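Local atomic coordinates of epimerase (Methylomonas sp. DH-1, PDB entry 7CJ5), a protein that catalyses the manganese-dependent epimerization of ketoses at carbon 3, most actively with L-ribulose and also interconverting D-allulose and D-fructose. Residues Y39-L44 against P242-S247. Numbering follows the deposited sequence.
Sequences YIEIAL and PITFES. With MN (manganese (II) ion), chain C; FUD (D-fructose), chain D.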
ATOM      1  N   TYR A  39     -23.921   7.948 -12.509  1.00 14.31           N
ATOM      2  CA  TYR A  39     -22.995   7.761 -13.653  1.00 14.99           C
ATOM      3  C   TYR A  39     -22.212   6.467 -13.465  1.00 14.95           C
ATOM      4  O   TYR A  39     -22.143   5.922 -12.343  1.00 14.47           O
ATOM      5  CB  TYR A  39     -22.066   8.969 -13.840  1.00 15.66           C
ATOM      6  CG  TYR A  39     -21.007   9.156 -12.781  1.00 15.89           C
ATOM      7  CD1 TYR A  39     -21.256   9.921 -11.653  1.00 15.81           C
ATOM      8  CD2 TYR A  39     -19.757   8.568 -12.899  1.00 16.27           C
ATOM      9  CE1 TYR A  39     -20.296  10.094 -10.672  1.00 15.81           C
ATOM     10  CE2 TYR A  39     -18.783   8.735 -11.927  1.00 15.41           C
ATOM     11  CZ  TYR A  39     -19.058   9.491 -10.804  1.00 15.20           C
ATOM     12  OH  TYR A  39     -18.121   9.634  -9.826  1.00 17.09           O
ATOM     13  N   ILE A  40     -21.666   5.983 -14.573  1.00 15.07           N
ATOM     14  CA  ILE A  40     -20.657   4.893 -14.587  1.00 15.71           C
ATOM     15  C   ILE A  40     -19.310   5.535 -14.911  1.00 14.95           C
ATOM     16  O   ILE A  40     -19.255   6.417 -15.801  1.00 14.21           O
ATOM     17  CB  ILE A  40     -21.019   3.778 -15.584  1.00 17.40           C
ATOM     18  CG1 ILE A  40     -19.970   2.664 -15.563  1.00 18.35           C
ATOM     19  CG2 ILE A  40     -21.233   4.331 -16.986  1.00 17.76           C
ATOM     20  CD1 ILE A  40     -20.499   1.343 -16.048  1.00 18.56           C
ATOM     21  N   GLU A  41     -18.282   5.139 -14.170  1.00 14.79           N
ATOM     22  CA  GLU A  41     -16.880   5.494 -14.479  1.00 14.08           C
ATOM     23  C   GLU A  41     -16.321   4.385 -15.375  1.00 13.61           C
ATOM     24  O   GLU A  41     -16.107   3.258 -14.893  1.00 15.27           O
ATOM     25  CB  GLU A  41     -16.076   5.674 -13.200  1.00 14.74           C
ATOM     26  CG  GLU A  41     -14.659   6.151 -13.469  1.00 14.90           C
ATOM     27  CD  GLU A  41     -13.863   6.391 -12.205  1.00 15.29           C
ATOM     28  OE1 GLU A  41     -14.385   7.092 -11.327  1.00 17.37           O
ATOM     29  OE2 GLU A  41     -12.744   5.859 -12.095  1.00 17.66           O
ATOM     30  N   ILE A  42     -16.147   4.679 -16.654  1.00 15.12           N
ATOM     31  CA  ILE A  42     -15.696   3.674 -17.656  1.00 15.50           C
ATOM     32  C   ILE A  42     -14.173   3.616 -17.632  1.00 15.54           C
ATOM     33  O   ILE A  42     -13.555   4.677 -17.693  1.00 16.54           O
ATOM     34  CB  ILE A  42     -16.236   4.003 -19.051  1.00 16.58           C
ATOM     35  CG1 ILE A  42     -17.765   4.053 -19.046  1.00 17.84           C
ATOM     36  CG2 ILE A  42     -15.692   3.011 -20.067  1.00 17.62           C
ATOM     37  CD1 ILE A  42     -18.355   4.600 -20.323  1.00 19.15           C
ATOM     38  N   ALA A  43     -13.609   2.414 -17.520  1.00 16.49           N
ATOM     39  CA  ALA A  43     -12.148   2.189 -17.492  1.00 18.98           C
ATOM     40  C   ALA A  43     -11.647   2.199 -18.939  1.00 19.99           C
ATOM     41  O   ALA A  43     -12.099   1.356 -19.723  1.00 22.10           O
ATOM     42  CB  ALA A  43     -11.837   0.894 -16.780  1.00 18.99           C
ATOM     43  N   LEU A  44     -10.805   3.169 -19.294  1.00 20.05           N
ATOM     44  CA  LEU A  44     -10.333   3.373 -20.686  1.00 20.28           C
ATOM     45  C   LEU A  44      -8.842   3.019 -20.780  1.00 19.98           C
ATOM     46  O   LEU A  44      -8.093   3.749 -21.468  1.00 20.05           O
ATOM     47  CB  LEU A  44     -10.594   4.827 -21.084  1.00 20.92           C
ATOM     48  CG  LEU A  44     -12.060   5.203 -21.276  1.00 20.20           C
ATOM     49  CD1 LEU A  44     -12.188   6.637 -21.776  1.00 21.07           C
ATOM     50  CD2 LEU A  44     -12.754   4.235 -22.223  1.00 19.59           C
ATOM     51  N   PRO A 242     -17.909  14.578  -8.666  1.00 14.94           N
ATOM     52  CA  PRO A 242     -18.025  13.128  -8.734  1.00 15.11           C
ATOM     53  C   PRO A 242     -17.441  12.420  -7.514  1.00 13.57           C
ATOM     54  O   PRO A 242     -16.372  12.789  -7.045  1.00 14.86           O
ATOM     55  CB  PRO A 242     -17.218  12.749  -9.986  1.00 15.67           C
ATOM     56  CG  PRO A 242     -17.176  14.025 -10.793  1.00 16.03           C
ATOM     57  CD  PRO A 242     -17.120  15.131  -9.768  1.00 15.65           C
ATOM     58  N   ILE A 243     -18.161  11.393  -7.069  1.00 12.91           N
ATOM     59  CA  ILE A 243     -17.746  10.440  -6.003  1.00 13.28           C
ATOM     60  C   ILE A 243     -18.050   9.039  -6.536  1.00 13.69           C
ATOM     61  O   ILE A 243     -19.256   8.694  -6.659  1.00 12.67           O
ATOM     62  CB  ILE A 243     -18.484  10.727  -4.683  1.00 13.51           C
ATOM     63  CG1 ILE A 243     -18.264  12.164  -4.209  1.00 13.46           C
ATOM     64  CG2 ILE A 243     -18.098   9.715  -3.620  1.00 13.93           C
ATOM     65  CD1 ILE A 243     -19.053  12.514  -2.984  1.00 13.62           C
ATOM     66  N   THR A 244     -17.004   8.289  -6.872  1.00 13.55           N
ATOM     67  CA  THR A 244     -17.102   6.913  -7.418  1.00 14.02           C
ATOM     68  C   THR A 244     -16.741   5.900  -6.335  1.00 13.42           C
ATOM     69  O   THR A 244     -15.705   6.083  -5.667  1.00 14.06           O
ATOM     70  CB  THR A 244     -16.148   6.719  -8.601  1.00 16.46           C
ATOM     71  OG1 THR A 244     -16.553   7.552  -9.690  1.00 21.02           O
ATOM     72  CG2 THR A 244     -16.056   5.275  -9.037  1.00 15.30           C
ATOM     73  N   PHE A 245     -17.548   4.852  -6.199  1.00 11.63           N
ATOM     74  CA  PHE A 245     -17.192   3.641  -5.433  1.00 12.07           C
ATOM     75  C   PHE A 245     -16.442   2.671  -6.349  1.00 12.70           C
ATOM     76  O   PHE A 245     -16.890   2.411  -7.483  1.00 12.42           O
ATOM     77  CB  PHE A 245     -18.441   2.953  -4.885  1.00 12.14           C
ATOM     78  CG  PHE A 245     -18.103   1.601  -4.334  1.00 12.40           C
ATOM     79  CD1 PHE A 245     -17.302   1.481  -3.208  1.00 12.49           C
ATOM     80  CD2 PHE A 245     -18.509   0.450  -4.987  1.00 11.25           C
ATOM     81  CE1 PHE A 245     -16.955   0.232  -2.720  1.00 12.52           C
ATOM     82  CE2 PHE A 245     -18.156  -0.794  -4.495  1.00 11.78           C
ATOM     83  CZ  PHE A 245     -17.378  -0.899  -3.365  1.00 11.57           C
ATOM     84  N   GLU A 246     -15.346   2.100  -5.866  1.00 13.61           N
ATOM     85  CA  GLU A 246     -14.634   1.059  -6.646  1.00 14.54           C
ATOM     86  C   GLU A 246     -14.086  -0.041  -5.740  1.00 15.19           C
ATOM     87  O   GLU A 246     -13.784   0.211  -4.556  1.00 15.58           O
ATOM     88  CB  GLU A 246     -13.519   1.703  -7.458  1.00 15.19           C
ATOM     89  CG  GLU A 246     -12.354   2.134  -6.611  1.00 14.36           C
ATOM     90  CD  GLU A 246     -11.277   2.871  -7.378  1.00 15.14           C
ATOM     91  OE1 GLU A 246     -11.345   2.898  -8.624  1.00 15.39           O
ATOM     92  OE2 GLU A 246     -10.387   3.427  -6.721  1.00 14.91           O
ATOM     93  N   SER A 247     -14.007  -1.234  -6.324  1.00 15.78           N
ATOM     94  CA  SER A 247     -13.320  -2.433  -5.795  1.00 17.61           C
ATOM     95  C   SER A 247     -12.995  -3.337  -6.984  1.00 18.85           C
ATOM     96  O   SER A 247     -13.604  -3.143  -8.050  1.00 18.64           O
ATOM     97  CB  SER A 247     -14.142  -3.137  -4.771  1.00 17.61           C
ATOM     98  OG  SER A 247     -13.414  -4.247  -4.277  1.00 20.32           O
TER
HETATM   99 MN    MN C 301      -9.003   4.930  -7.234  1.00 21.08          MN
HETATM  100  C1  FUD D 302      -6.080   1.835  -8.509  1.00 14.48           C
HETATM  101  C2  FUD D 302      -7.212   2.813  -8.357  1.00 16.63           C
HETATM  102  C3  FUD D 302      -8.156   2.992  -9.520  1.00 18.53           C
HETATM  103  C4  FUD D 302      -7.240   3.144 -10.718  1.00 21.00           C
HETATM  104  C5  FUD D 302      -7.858   3.073 -12.113  1.00 26.88           C
HETATM  105  C6  FUD D 302      -9.342   2.769 -12.177  1.00 26.06           C
HETATM  106  O1  FUD D 302      -5.565   1.452  -7.232  1.00 14.63           O
HETATM  107  O2  FUD D 302      -7.356   3.430  -7.310  1.00 14.70           O
HETATM  108  O3  FUD D 302      -8.974   4.152  -9.340  1.00 18.06           O
HETATM  109  O4  FUD D 302      -6.587   4.382 -10.512  1.00 23.58           O
HETATM  110  O5  FUD D 302      -7.552   4.269 -12.828  1.00 36.78           O
HETATM  111  O6  FUD D 302      -9.713   2.704 -13.580  1.00 35.60           O
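Thr244 OG1 is gripped by two groups across this contact: it accepts a hydrogen bond from Tyr39 OH (2.6 Å) and donates one to Glu41 OE1 (2.8 Å); Tyr209 OH is a third hydrogen-bond partner. The chain folds as a TIM barrel, and strands 39-43 and 242-245, the second and eighth, are not sheet neighbours; strand 8-12 lies between them. They therefore meet through side chains in the barrel interior, their axes 8.2 Å apart and inclined at 68°. A threonine suits the middle position because one hydroxyl can both accept and donate, relaying the bond from phenol to carboxylate. OG1 sits at the edge of the Tyr39 ring, near its plane, and reaches OE1 on the anti side of the carboxylate, 26° out of its plane. With CG anti to the backbone N (chi1 -175°) and the chain extended beyond it, Glu41 carries its carboxylate inward from the strand. There OE1 also bonds Tyr209 and His211, a manganese ligand, while OE2 bonds Ser69, a sugar-binding residue, consistent with a second-shell carboxylate that positions both. Replacing Thr244 with a valine would probably leave Tyr39 OH without its acceptor here and take one donor from Glu41 OE1. The apolar ring of Pro242 suits a buried site beside the phenol, its CB 3.8 Å from Tyr39 CZ. Two residues past Thr244, Glu246 faces the same interior and shares the metal with Glu152, Asp185, His211 and two oxygens of D-fructose: its OE2 binds manganese at 2.1 Å, and its OE1 lies 2.8 Å from O3 of D-fructose.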